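Local coordinates for protein kinase domain-containing protein (Chaetomium thermophilum, PDB 6Z3U), which probably acts as the cyclin-dependent serine/threonine kinase of the CDK-activating kinase complex, phosphorylating proteins, including the RNA polymerase II tail, with ATP, at residues I121-V126 with F161-Q166; N153-I158 with E173-G178; L142-E147 with A242-D247; F215-D220 with R271-A276. All blocks are in the same frame, centred on the assembly; numbering follows the deposited sequence.

Interaction 1: residues I121-V126 with F161-Q166; sequences IKKIKV and FSSKDQ
K123, on strand 118-124, faces S163, just past the end of strand 157-162, with their CA atoms 8.5 Å apart; the two strands run parallel with strand 168-172 between them, and at the far end V126 and Q166 approach to 7.6 Å between CA atoms. With no direct backbone pairing, side chains must span the gap. K123 does so with a fully extended chain, its CG anti to the backbone N (chi1 -176°), and reaches the type I turn formed by S163 to Q166. There NZ makes a salt bridge to D165 OD1 at 3.5 Å and a weak hydrogen bond to S163 OG, while K123 CE lies 3.7 Å from D165 OD1. K123 and D165 come from opposite directions, whereas K164 arrives at about a right angle and brings its NZ 3.4 Å from that of K123; the carboxylate probably offsets part of this like charge.

The frame is the five-stranded N-lobe sheet of a protein kinase. On its strand, K122, predicted to bind ATP, forms the lysine-glutamate salt bridge with E141 of helix 136-148.

Apolar contact is sparser: I121 CG2 approaches F161 CZ obliquely at 4.3 Å. V126 CB rests against the backbone carbonyl oxygen Q166 O at 3.9 Å. F173 of the cyclin chain packs on V126, and Q177 of that chain accepts a hydrogen bond from S162 OG.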
loop_
_atom_site.group_PDB
_atom_site.type_symbol
_atom_site.label_atom_id
_atom_site.label_comp_id
_atom_site.label_asym_id
_atom_site.label_seq_id
_atom_site.Cartn_x
_atom_site.Cartn_y
_atom_site.Cartn_z
ATOM N N ILE B 121 7.223 13.846 15.326
ATOM C CA ILE B 121 5.970 13.154 15.597
ATOM C C ILE B 121 4.856 13.950 14.935
ATOM O O ILE B 121 4.514 15.050 15.385
ATOM C CB ILE B 121 5.712 13.003 17.101
ATOM C CG1 ILE B 121 6.901 12.331 17.788
ATOM C CG2 ILE B 121 4.447 12.194 17.331
ATOM C CD1 ILE B 121 6.877 12.449 19.296
ATOM N N LYS B 122 4.274 13.389 13.883
ATOM C CA LYS B 122 3.141 14.007 13.211
ATOM C C LYS B 122 1.867 13.469 13.848
ATOM O O LYS B 122 1.587 12.268 13.767
ATOM C CB LYS B 122 3.154 13.722 11.710
ATOM C CG LYS B 122 1.985 14.360 10.959
ATOM C CD LYS B 122 1.870 13.877 9.517
ATOM C CE LYS B 122 2.930 14.485 8.623
ATOM N NZ LYS B 122 2.734 14.073 7.203
ATOM N N LYS B 123 1.106 14.349 14.486
ATOM C CA LYS B 123 -0.142 13.970 15.139
ATOM C C LYS B 123 -1.258 14.268 14.147
ATOM O O LYS B 123 -1.662 15.419 13.971
ATOM C CB LYS B 123 -0.339 14.719 16.451
ATOM C CG LYS B 123 -1.585 14.294 17.214
ATOM C CD LYS B 123 -1.498 14.680 18.681
ATOM C CE LYS B 123 -2.669 14.123 19.474
ATOM N NZ LYS B 123 -2.493 14.320 20.941
ATOM N N ILE B 124 -1.746 13.219 13.499
ATOM C CA ILE B 124 -2.810 13.345 12.511
ATOM C C ILE B 124 -4.132 13.437 13.256
ATOM O O ILE B 124 -4.487 12.539 14.028
ATOM C CB ILE B 124 -2.805 12.162 11.534
ATOM C CG1 ILE B 124 -1.442 12.039 10.851
ATOM C CG2 ILE B 124 -3.900 12.335 10.488
ATOM C CD1 ILE B 124 -1.258 10.744 10.086
ATOM N N LYS B 125 -4.865 14.521 13.033
ATOM C CA LYS B 125 -6.162 14.696 13.677
ATOM C C LYS B 125 -7.149 13.840 12.898
ATOM O O LYS B 125 -7.673 14.258 11.862
ATOM C CB LYS B 125 -6.564 16.163 13.700
ATOM C CG LYS B 125 -5.532 17.067 14.359
ATOM C CD LYS B 125 -6.057 18.484 14.545
ATOM C CE LYS B 125 -5.019 19.381 15.208
ATOM N NZ LYS B 125 -5.584 20.700 15.613
ATOM N N VAL B 126 -7.394 12.626 13.403
ATOM C CA VAL B 126 -8.267 11.672 12.723
ATOM C C VAL B 126 -9.593 12.314 12.351
ATOM O O VAL B 126 -10.236 11.907 11.374
ATOM C CB VAL B 126 -8.460 10.418 13.609
ATOM C CG1 VAL B 126 -9.924 9.976 13.657
ATOM C CG2 VAL B 126 -7.577 9.279 13.103
ATOM N N PHE B 161 1.743 4.823 16.516
ATOM C CA PHE B 161 0.996 4.514 17.725
ATOM C C PHE B 161 -0.242 5.396 17.775
ATOM O O PHE B 161 -0.294 6.466 17.164
ATOM C CB PHE B 161 1.847 4.720 18.985
ATOM C CG PHE B 161 2.319 6.136 19.177
ATOM C CD1 PHE B 161 1.510 7.072 19.803
ATOM C CD2 PHE B 161 3.572 6.530 18.738
ATOM C CE1 PHE B 161 1.939 8.374 19.980
ATOM C CE2 PHE B 161 4.006 7.832 18.916
ATOM C CZ PHE B 161 3.188 8.753 19.538
ATOM N N SER B 162 -1.239 4.935 18.523
ATOM C CA SER B 162 -2.489 5.660 18.690
ATOM C C SER B 162 -2.448 6.464 19.982
ATOM O O SER B 162 -1.897 6.013 20.991
ATOM C CB SER B 162 -3.676 4.695 18.702
ATOM O OG SER B 162 -3.555 3.761 19.758
ATOM N N SER B 163 -3.035 7.657 19.942
ATOM C CA SER B 163 -3.004 8.580 21.064
ATOM C C SER B 163 -4.167 8.314 22.018
ATOM O O SER B 163 -5.114 7.592 21.703
ATOM C CB SER B 163 -3.046 10.022 20.555
ATOM O OG SER B 163 -3.092 10.949 21.621
ATOM N N LYS B 164 -4.079 8.910 23.212
ATOM C CA LYS B 164 -5.153 8.763 24.189
ATOM C C LYS B 164 -6.467 9.330 23.663
ATOM O O LYS B 164 -7.541 8.800 23.976
ATOM C CB LYS B 164 -4.766 9.436 25.512
ATOM C CG LYS B 164 -4.740 10.974 25.514
ATOM C CD LYS B 164 -3.525 11.546 24.794
ATOM C CE LYS B 164 -3.480 13.065 24.890
ATOM N NZ LYS B 164 -2.280 13.632 24.213
ATOM N N ASP B 165 -6.405 10.388 22.853
ATOM C CA ASP B 165 -7.590 11.010 22.276
ATOM C C ASP B 165 -8.006 10.362 20.958
ATOM O O ASP B 165 -8.668 11.011 20.139
ATOM C CB ASP B 165 -7.353 12.511 22.077
ATOM C CG ASP B 165 -6.246 12.804 21.080
ATOM O OD1 ASP B 165 -5.232 12.075 21.080
ATOM O OD2 ASP B 165 -6.390 13.768 20.300
ATOM N N GLN B 166 -7.633 9.100 20.743
ATOM C CA GLN B 166 -8.009 8.358 19.540
ATOM C C GLN B 166 -7.529 9.061 18.273
ATOM O O GLN B 166 -8.216 9.081 17.250
ATOM C CB GLN B 166 -9.519 8.124 19.498
ATOM C CG GLN B 166 -10.053 7.415 20.734
ATOM C CD GLN B 166 -9.375 6.079 20.983
ATOM O OE1 GLN B 166 -9.381 5.195 20.124
ATOM N NE2 GLN B 166 -8.780 5.928 22.163
#

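Interaction 2: residues N153-I158 with E173-G178; sequences NIIGLI and EYLPLG
G156 and E173 are joined by two hydrogen bonds, one from backbone to backbone and one from backbone to side chain. In the first, E173 N donates to G156 O at 2.9 Å, meeting it nearly in line with the carbonyl bond (C=O...N angle 160°). In the second, the direction is reversed: G156 N donates to E173 OE1 at 3.1 Å, reaching the oxygen on the anti side of the carboxylate and only 16° out of its plane. Both bonds are moderately bent at the hydrogen. A single glycine thus uses its N-H and its C=O on the same partner, and the glutamate carboxylate is held at one oxygen, while its other oxygen, OE2, forms a salt bridge with K235.

Residues 173-178 are the kinase hinge, leading from strand 168-172 of the N-lobe to helix 180-185 of the C-lobe, and 153-158 leads from the end of helix 136-148 into strand 157-162, whose first residues it includes. Because K235 belongs to the C-lobe hairpin, the pairing of E173 ties together the hinge, this lead-in and the hairpin. With an alanine here, the G156 N-H would probably be left without its acceptor and K235 without its negative mate.

The apolar contacts lie beside the polar pair. I155 has an extended chain (chi1 -172°) that carries CD1 out to L175 CD1, 4.0 Å away, the two side chains crossing at a slant. Further along, I158 CD1 lies 4.1 Å from E173 N.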
loop_
_atom_site.group_PDB
_atom_site.type_symbol
_atom_site.label_atom_id
_atom_site.label_comp_id
_atom_site.label_asym_id
_atom_site.label_seq_id
_atom_site.Cartn_x
_atom_site.Cartn_y
_atom_site.Cartn_z
ATOM N N ASN B 153 16.412 7.792 0.389
ATOM C CA ASN B 153 15.780 8.979 -0.176
ATOM C C ASN B 153 14.261 8.954 -0.034
ATOM O O ASN B 153 13.563 9.679 -0.752
ATOM C CB ASN B 153 16.177 9.128 -1.642
ATOM C CG ASN B 153 17.674 9.259 -1.823
ATOM O OD1 ASN B 153 18.320 8.385 -2.399
ATOM N ND2 ASN B 153 18.234 10.355 -1.325
ATOM N N ILE B 154 13.734 8.134 0.871
ATOM C CA ILE B 154 12.318 8.131 1.218
ATOM C C ILE B 154 12.214 8.372 2.716
ATOM O O ILE B 154 12.909 7.716 3.502
ATOM C CB ILE B 154 11.628 6.809 0.834
ATOM C CG1 ILE B 154 11.801 6.513 -0.659
ATOM C CG2 ILE B 154 10.145 6.871 1.186
ATOM C CD1 ILE B 154 10.949 7.371 -1.566
ATOM N N ILE B 155 11.348 9.307 3.111
ATOM C CA ILE B 155 11.213 9.637 4.525
ATOM C C ILE B 155 10.874 8.378 5.302
ATOM O O ILE B 155 9.943 7.636 4.954
ATOM C CB ILE B 155 10.155 10.732 4.721
ATOM C CG1 ILE B 155 10.158 11.212 6.173
ATOM C CG2 ILE B 155 8.773 10.223 4.340
ATOM C CD1 ILE B 155 9.251 12.390 6.421
ATOM N N GLY B 156 11.634 8.111 6.361
ATOM C CA GLY B 156 11.483 6.883 7.112
ATOM C C GLY B 156 10.387 6.990 8.161
ATOM O O GLY B 156 10.383 7.919 8.967
ATOM N N LEU B 157 9.471 6.028 8.135
ATOM C CA LEU B 157 8.433 5.915 9.160
ATOM C C LEU B 157 8.996 5.045 10.278
ATOM O O LEU B 157 9.091 3.823 10.144
ATOM C CB LEU B 157 7.154 5.335 8.571
ATOM C CG LEU B 157 5.972 5.201 9.532
ATOM C CD1 LEU B 157 5.545 6.557 10.059
ATOM C CD2 LEU B 157 4.811 4.514 8.848
ATOM N N ILE B 158 9.389 5.681 11.382
ATOM C CA ILE B 158 10.053 4.953 12.458
ATOM C C ILE B 158 9.061 4.092 13.228
ATOM O O ILE B 158 9.355 2.939 13.566
ATOM C CB ILE B 158 10.786 5.936 13.389
ATOM C CG1 ILE B 158 11.983 6.544 12.657
ATOM C CG2 ILE B 158 11.203 5.231 14.672
ATOM C CD1 ILE B 158 12.565 7.764 13.327
ATOM N N GLU B 173 11.236 10.344 10.401
ATOM C CA GLU B 173 12.590 10.872 10.360
ATOM C C GLU B 173 12.569 12.374 10.612
ATOM O O GLU B 173 11.708 13.094 10.100
ATOM C CB GLU B 173 13.224 10.578 9.001
ATOM C CG GLU B 173 14.558 9.861 9.062
ATOM C CD GLU B 173 15.161 9.647 7.686
ATOM O OE1 GLU B 173 14.533 8.949 6.861
ATOM O OE2 GLU B 173 16.262 10.180 7.427
ATOM N N TYR B 174 13.522 12.849 11.408
ATOM C CA TYR B 174 13.658 14.274 11.676
ATOM C C TYR B 174 14.505 14.908 10.577
ATOM O O TYR B 174 15.689 14.583 10.429
ATOM C CB TYR B 174 14.282 14.508 13.049
ATOM C CG TYR B 174 14.394 15.967 13.424
ATOM C CD1 TYR B 174 13.259 16.741 13.620
ATOM C CD2 TYR B 174 15.633 16.569 13.591
ATOM C CE1 TYR B 174 13.353 18.077 13.967
ATOM C CE2 TYR B 174 15.739 17.903 13.941
ATOM C CZ TYR B 174 14.594 18.652 14.127
ATOM O OH TYR B 174 14.683 19.981 14.472
ATOM N N LEU B 175 13.894 15.812 9.806
ATOM C CA LEU B 175 14.529 16.452 8.655
ATOM C C LEU B 175 14.538 17.958 8.880
ATOM O O LEU B 175 13.631 18.672 8.422
ATOM C CB LEU B 175 13.788 16.088 7.368
ATOM C CG LEU B 175 13.524 14.590 7.187
ATOM C CD1 LEU B 175 12.689 14.327 5.945
ATOM C CD2 LEU B 175 14.835 13.816 7.124
ATOM N N PRO B 176 15.554 18.494 9.567
ATOM C CA PRO B 176 15.491 19.897 10.001
ATOM C C PRO B 176 15.850 20.925 8.938
ATOM O O PRO B 176 15.548 22.110 9.136
ATOM C CB PRO B 176 16.506 19.941 11.154
ATOM C CG PRO B 176 17.514 18.898 10.793
ATOM C CD PRO B 176 16.739 17.798 10.108
ATOM N N LEU B 177 16.463 20.529 7.826
ATOM C CA LEU B 177 16.960 21.484 6.842
ATOM C C LEU B 177 15.906 21.912 5.828
ATOM O O LEU B 177 16.259 22.481 4.791
ATOM C CB LEU B 177 18.173 20.905 6.109
ATOM C CG LEU B 177 19.465 20.816 6.921
ATOM C CD1 LEU B 177 20.610 20.346 6.041
ATOM C CD2 LEU B 177 19.804 22.151 7.553
ATOM N N GLY B 178 14.632 21.647 6.093
ATOM C CA GLY B 178 13.575 22.147 5.238
ATOM C C GLY B 178 13.337 21.302 4.006
ATOM O O GLY B 178 13.427 20.073 4.060
#

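Interaction 3: residues L142-E147 with A242-D247; sequences LKYLRE and ARSFAD
The cyclin-contacting helix of the CDK N-lobe, 136-148, meets the early part of the activation segment at Y144, which faces A242 and S244 just after the DFG motif. Y144 points its ring at them with CG anti to the carbonyl carbon (chi1 -65°). Along one side of the ring, CD2 touches A242 CB at 3.5 Å and CE2 lies 3.5 Å from A242 O, the methyl group approaching obliquely. At the far end the hydroxyl reaches strand 243-244: Y144 OH and S244 OG share a hydrogen bond of 3.1 Å, with the serine oxygen near the ring plane, at its edge. Y144 OH also lies 2.8 Å from S244 N.

K143, the neighbour on the helix, runs alongside with an extended chain, so that K143 CD lies 3.6 Å above the plane of the Y144 ring, displaced toward its rim. K143 NZ ends 3.7 Å from S244 OG, but its main partner is A146 O of the cyclin chain. I216 of the adjacent strand also packs on Y144. On the far side, R243 NH1 bonds S244 O, with the donor well above the carbonyl plane.

A phenylalanine in place of Y144 would keep the ring packed on A242 but would probably leave S244 OG without its tyrosine partner and the strand freer to shift from the helix.

One aromatic side chain therefore joins helix and activation segment by a ring flank set against A242 and a polar end, and the lysine alongside it reaches on to the cyclin, consistent with a link between cyclin binding and the placing of this segment.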
loop_
_atom_site.group_PDB
_atom_site.type_symbol
_atom_site.label_atom_id
_atom_site.label_comp_id
_atom_site.label_asym_id
_atom_site.label_seq_id
_atom_site.Cartn_x
_atom_site.Cartn_y
_atom_site.Cartn_z
ATOM N N LEU B 142 0.052 5.758 5.773
ATOM C CA LEU B 142 0.285 4.642 6.683
ATOM C C LEU B 142 0.686 3.384 5.923
ATOM O O LEU B 142 1.542 2.618 6.380
ATOM C CB LEU B 142 -0.973 4.393 7.516
ATOM C CG LEU B 142 -0.793 3.865 8.938
ATOM C CD1 LEU B 142 0.223 4.695 9.701
ATOM C CD2 LEU B 142 -2.130 3.865 9.665
ATOM N N LYS B 143 0.074 3.154 4.762
ATOM C CA LYS B 143 0.348 1.947 3.992
ATOM C C LYS B 143 1.689 2.027 3.274
ATOM O O LYS B 143 2.534 1.138 3.422
ATOM C CB LYS B 143 -0.782 1.716 2.985
ATOM C CG LYS B 143 -0.571 0.538 2.041
ATOM C CD LYS B 143 -1.675 0.470 0.987
ATOM C CE LYS B 143 -1.475 -0.703 0.037
ATOM N NZ LYS B 143 -2.464 -0.695 -1.079
ATOM N N TYR B 144 1.907 3.089 2.498
ATOM C CA TYR B 144 3.028 3.104 1.565
ATOM C C TYR B 144 4.337 3.518 2.222
ATOM O O TYR B 144 5.404 3.060 1.797
ATOM C CB TYR B 144 2.700 4.020 0.387
ATOM C CG TYR B 144 1.550 3.506 -0.448
ATOM C CD1 TYR B 144 1.550 2.204 -0.935
ATOM C CD2 TYR B 144 0.456 4.309 -0.732
ATOM C CE1 TYR B 144 0.500 1.722 -1.692
ATOM C CE2 TYR B 144 -0.601 3.835 -1.489
ATOM C CZ TYR B 144 -0.572 2.540 -1.967
ATOM O OH TYR B 144 -1.619 2.062 -2.719
ATOM N N LEU B 145 4.292 4.370 3.247
ATOM C CA LEU B 145 5.522 4.706 3.959
ATOM C C LEU B 145 6.121 3.469 4.620
ATOM O O LEU B 145 7.346 3.319 4.683
ATOM C CB LEU B 145 5.254 5.799 4.992
ATOM C CG LEU B 145 5.001 7.202 4.431
ATOM C CD1 LEU B 145 4.662 8.168 5.554
ATOM C CD2 LEU B 145 6.204 7.703 3.649
ATOM N N ARG B 146 5.270 2.571 5.118
ATOM C CA ARG B 146 5.768 1.311 5.659
ATOM C C ARG B 146 6.276 0.404 4.544
ATOM O O ARG B 146 7.276 -0.303 4.714
ATOM C CB ARG B 146 4.664 0.613 6.454
ATOM C CG ARG B 146 5.017 -0.789 6.928
ATOM C CD ARG B 146 6.238 -0.780 7.831
ATOM N NE ARG B 146 6.648 -2.125 8.216
ATOM C CZ ARG B 146 7.386 -2.929 7.458
ATOM N NH1 ARG B 146 7.794 -2.532 6.259
ATOM N NH2 ARG B 146 7.713 -4.135 7.896
ATOM N N GLU B 147 5.605 0.426 3.391
ATOM C CA GLU B 147 5.997 -0.438 2.283
ATOM C C GLU B 147 7.361 -0.045 1.731
ATOM O O GLU B 147 8.190 -0.911 1.426
ATOM C CB GLU B 147 4.935 -0.371 1.184
ATOM C CG GLU B 147 4.444 -1.720 0.680
ATOM C CD GLU B 147 3.203 -1.591 -0.190
ATOM O OE1 GLU B 147 3.233 -2.049 -1.353
ATOM O OE2 GLU B 147 2.200 -1.014 0.282
ATOM N N ALA B 242 -0.557 8.722 -3.066
ATOM C CA ALA B 242 0.080 7.567 -3.674
ATOM C C ALA B 242 -0.935 6.458 -3.929
ATOM O O ALA B 242 -2.028 6.430 -3.354
ATOM C CB ALA B 242 1.202 7.043 -2.776
ATOM N N ARG B 243 -0.557 5.535 -4.811
ATOM C CA ARG B 243 -1.392 4.379 -5.103
ATOM C C ARG B 243 -0.534 3.283 -5.715
ATOM O O ARG B 243 0.426 3.559 -6.440
ATOM C CB ARG B 243 -2.530 4.751 -6.063
ATOM C CG ARG B 243 -3.634 3.711 -6.173
ATOM C CD ARG B 243 -4.124 3.570 -7.605
ATOM N NE ARG B 243 -5.404 2.869 -7.682
ATOM C CZ ARG B 243 -5.545 1.547 -7.605
ATOM N NH1 ARG B 243 -4.483 0.768 -7.443
ATOM N NH2 ARG B 243 -6.753 1.004 -7.686
ATOM N N SER B 244 -0.892 2.038 -5.415
ATOM C CA SER B 244 -0.207 0.896 -5.999
ATOM C C SER B 244 -0.539 0.786 -7.481
ATOM O O SER B 244 -1.605 1.212 -7.936
ATOM C CB SER B 244 -0.606 -0.395 -5.284
ATOM O OG SER B 244 -0.156 -0.401 -3.940
ATOM N N PHE B 245 0.378 0.190 -8.236
ATOM C CA PHE B 245 0.156 -0.021 -9.660
ATOM C C PHE B 245 -1.158 -0.756 -9.892
ATOM O O PHE B 245 -1.352 -1.874 -9.405
ATOM C CB PHE B 245 1.315 -0.814 -10.266
ATOM C CG PHE B 245 2.587 -0.029 -10.412
ATOM C CD1 PHE B 245 2.726 1.226 -9.840
ATOM C CD2 PHE B 245 3.644 -0.546 -11.141
ATOM C CE1 PHE B 245 3.900 1.940 -9.983
ATOM C CE2 PHE B 245 4.816 0.165 -11.291
ATOM C CZ PHE B 245 4.945 1.409 -10.711
ATOM N N ALA B 246 -2.055 -0.127 -10.645
ATOM C CA ALA B 246 -3.343 -0.735 -10.939
ATOM C C ALA B 246 -3.190 -1.857 -11.959
ATOM O O ALA B 246 -2.276 -1.855 -12.787
ATOM C CB ALA B 246 -4.318 0.314 -11.466
ATOM N N ASP B 247 -4.098 -2.821 -11.892
ATOM C CA ASP B 247 -4.113 -3.899 -12.865
ATOM C C ASP B 247 -4.718 -3.415 -14.177
ATOM O O ASP B 247 -5.341 -2.352 -14.232
ATOM C CB ASP B 247 -4.908 -5.083 -12.330
ATOM C CG ASP B 247 -4.145 -5.871 -11.286
ATOM O OD1 ASP B 247 -2.969 -5.541 -11.034
ATOM O OD2 ASP B 247 -4.717 -6.834 -10.729
#

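Interaction 4: residues F215-D220 with R271-A276; sequences FILHRD and RHYGGA
L217 fills the angle between Y273 and the glycines that follow it, each of its two methyl groups taking one side. CD1 approaches the Y273 ring obliquely, 3.9 Å from CE1, while CD2 rests 3.6 Å from G275 CA and 3.8 Å from G274 O. At H218 the backbone N, like that of R219, donates to the carboxylate of D278 on helix 276-291.

R219 then turns back toward Y273, its chain bent at chi3 (-42°), and crosses the tyrosine at about a right angle. CD lies at the ring edge, 3.8 Å from Y273 OH, and NH1 gives the same hydroxyl a weak hydrogen bond of 3.3 Å, the guanidinium and ring planes being 49° apart. Each group has a stronger partner outside: R219 NH2 bonds L241 O, and Y273 OH bonds T253 O. The weak bond thus joins two groups that are already held.

Next comes D220, the predicted proton acceptor, whose OD1 is hydrogen-bonded to T258. Residues 218-220 are the HRD of the kinase catalytic loop, and an aspartate of helix 276-291, the F helix, gripping its backbone is a hallmark of the protein kinase C-lobe.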
loop_
_atom_site.group_PDB
_atom_site.type_symbol
_atom_site.label_atom_id
_atom_site.label_comp_id
_atom_site.label_asym_id
_atom_site.label_seq_id
_atom_site.Cartn_x
_atom_site.Cartn_y
_atom_site.Cartn_z
ATOM N N PHE B 215 6.258 -0.901 -7.153
ATOM C CA PHE B 215 4.929 -0.806 -7.754
ATOM C C PHE B 215 4.048 0.183 -6.994
ATOM O O PHE B 215 2.908 -0.111 -6.629
ATOM C CB PHE B 215 4.270 -2.183 -7.830
ATOM C CG PHE B 215 5.193 -3.267 -8.301
ATOM C CD1 PHE B 215 5.670 -3.269 -9.602
ATOM C CD2 PHE B 215 5.574 -4.289 -7.450
ATOM C CE1 PHE B 215 6.517 -4.262 -10.040
ATOM C CE2 PHE B 215 6.418 -5.287 -7.883
ATOM C CZ PHE B 215 6.892 -5.274 -9.178
ATOM N N ILE B 216 4.588 1.377 -6.768
ATOM C CA ILE B 216 3.885 2.449 -6.076
ATOM C C ILE B 216 4.058 3.726 -6.882
ATOM O O ILE B 216 5.178 4.075 -7.268
ATOM C CB ILE B 216 4.412 2.643 -4.643
ATOM C CG1 ILE B 216 4.135 1.399 -3.802
ATOM C CG2 ILE B 216 3.773 3.866 -4.010
ATOM C CD1 ILE B 216 5.001 1.297 -2.571
ATOM N N LEU B 217 2.951 4.409 -7.150
ATOM C CA LEU B 217 2.970 5.719 -7.786
ATOM C C LEU B 217 2.823 6.790 -6.713
ATOM O O LEU B 217 1.973 6.670 -5.827
ATOM C CB LEU B 217 1.847 5.841 -8.815
ATOM C CG LEU B 217 1.905 4.889 -10.011
ATOM C CD1 LEU B 217 0.632 4.999 -10.841
ATOM C CD2 LEU B 217 3.126 5.181 -10.868
ATOM N N HIS B 218 3.656 7.829 -6.789
ATOM C CA HIS B 218 3.594 8.901 -5.801
ATOM C C HIS B 218 2.505 9.912 -6.149
ATOM O O HIS B 218 1.685 10.271 -5.298
ATOM C CB HIS B 218 4.956 9.589 -5.696
ATOM C CG HIS B 218 5.028 10.627 -4.622
ATOM N ND1 HIS B 218 4.666 11.941 -4.832
ATOM C CD2 HIS B 218 5.429 10.548 -3.332
ATOM C CE1 HIS B 218 4.837 12.625 -3.715
ATOM N NE2 HIS B 218 5.298 11.804 -2.789
ATOM N N ARG B 219 2.495 10.386 -7.394
ATOM C CA ARG B 219 1.410 11.207 -7.933
ATOM C C ARG B 219 1.261 12.536 -7.197
ATOM O O ARG B 219 0.158 13.079 -7.092
ATOM C CB ARG B 219 0.078 10.446 -7.946
ATOM C CG ARG B 219 0.163 9.096 -8.649
ATOM C CD ARG B 219 -1.167 8.360 -8.709
ATOM N NE ARG B 219 -1.933 8.428 -7.473
ATOM C CZ ARG B 219 -3.087 7.798 -7.283
ATOM N NH1 ARG B 219 -3.602 7.044 -8.245
ATOM N NH2 ARG B 219 -3.725 7.916 -6.127
ATOM N N ASP B 220 2.363 13.077 -6.676
ATOM C CA ASP B 220 2.363 14.447 -6.180
ATOM C C ASP B 220 3.782 14.956 -5.957
ATOM O O ASP B 220 4.064 15.587 -4.933
ATOM C CB ASP B 220 1.567 14.569 -4.881
ATOM C CG ASP B 220 1.191 16.008 -4.565
ATOM O OD1 ASP B 220 1.301 16.864 -5.470
ATOM O OD2 ASP B 220 0.789 16.287 -3.414
ATOM N N ARG B 271 -7.275 7.367 -17.645
ATOM C CA ARG B 271 -7.655 6.496 -16.545
ATOM C C ARG B 271 -6.789 5.251 -16.431
ATOM O O ARG B 271 -6.904 4.530 -15.434
ATOM C CB ARG B 271 -9.121 6.060 -16.696
ATOM C CG ARG B 271 -10.075 7.180 -17.082
ATOM C CD ARG B 271 -10.327 8.129 -15.924
ATOM N NE ARG B 271 -11.092 7.493 -14.855
ATOM C CZ ARG B 271 -11.475 8.108 -13.741
ATOM N NH1 ARG B 271 -12.169 7.446 -12.826
ATOM N NH2 ARG B 271 -11.166 9.383 -13.539
ATOM N N HIS B 272 -5.939 4.969 -17.423
ATOM C CA HIS B 272 -5.074 3.785 -17.428
ATOM C C HIS B 272 -3.659 4.248 -17.763
ATOM O O HIS B 272 -3.224 4.177 -18.915
ATOM C CB HIS B 272 -5.588 2.744 -18.422
ATOM C CG HIS B 272 -6.963 2.240 -18.107
ATOM N ND1 HIS B 272 -7.993 2.270 -19.022
ATOM C CD2 HIS B 272 -7.474 1.686 -16.983
ATOM C CE1 HIS B 272 -9.084 1.766 -18.471
ATOM N NE2 HIS B 272 -8.794 1.399 -17.235
ATOM N N TYR B 273 -2.939 4.712 -16.748
ATOM C CA TYR B 273 -1.590 5.238 -16.898
ATOM C C TYR B 273 -0.613 4.428 -16.050
ATOM O O TYR B 273 -0.985 3.456 -15.389
ATOM C CB TYR B 273 -1.549 6.722 -16.514
ATOM C CG TYR B 273 -2.143 7.035 -15.156
ATOM C CD1 TYR B 273 -1.381 6.930 -14.001
ATOM C CD2 TYR B 273 -3.464 7.449 -15.031
ATOM C CE1 TYR B 273 -1.916 7.224 -12.760
ATOM C CE2 TYR B 273 -4.009 7.743 -13.794
ATOM C CZ TYR B 273 -3.231 7.629 -12.662
ATOM O OH TYR B 273 -3.774 7.924 -11.432
ATOM N N GLY B 274 0.653 4.840 -16.078
ATOM C CA GLY B 274 1.698 4.134 -15.367
ATOM C C GLY B 274 2.742 5.050 -14.761
ATOM O O GLY B 274 2.463 6.217 -14.473
ATOM N N GLY B 275 3.956 4.528 -14.568
ATOM C CA GLY B 275 4.997 5.305 -13.917
ATOM C C GLY B 275 5.344 6.586 -14.649
ATOM O O GLY B 275 5.833 7.540 -14.040
ATOM N N ALA B 276 5.100 6.627 -15.961
ATOM C CA ALA B 276 5.480 7.799 -16.741
ATOM C C ALA B 276 4.893 9.080 -16.164
ATOM O O ALA B 276 5.473 10.159 -16.329
ATOM C CB ALA B 276 5.040 7.624 -18.196
#

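Overall arrangement
The four contacts run from the N-lobe sheet to the C-lobe of one kinase domain. Interactions 1 and 2 both use strand 157-162, with centres 19 Å apart; one lies at the cyclin-facing end of the sheet and the other at the hinge. Interaction 3 takes the intervening helix 136-148 and touches interaction 2 where L145 packs on I155 and L157. Its other segment pairs with that of interaction 4, 10 Å away between centres, through the two-stranded sheet 216-217 and 243-244, with R243 O 2.8 Å from L217 N. Along the chain, interaction 2 falls within the span of interaction 3, which alternates with 4. Helix, activation segment and catalytic loop are thereby connected.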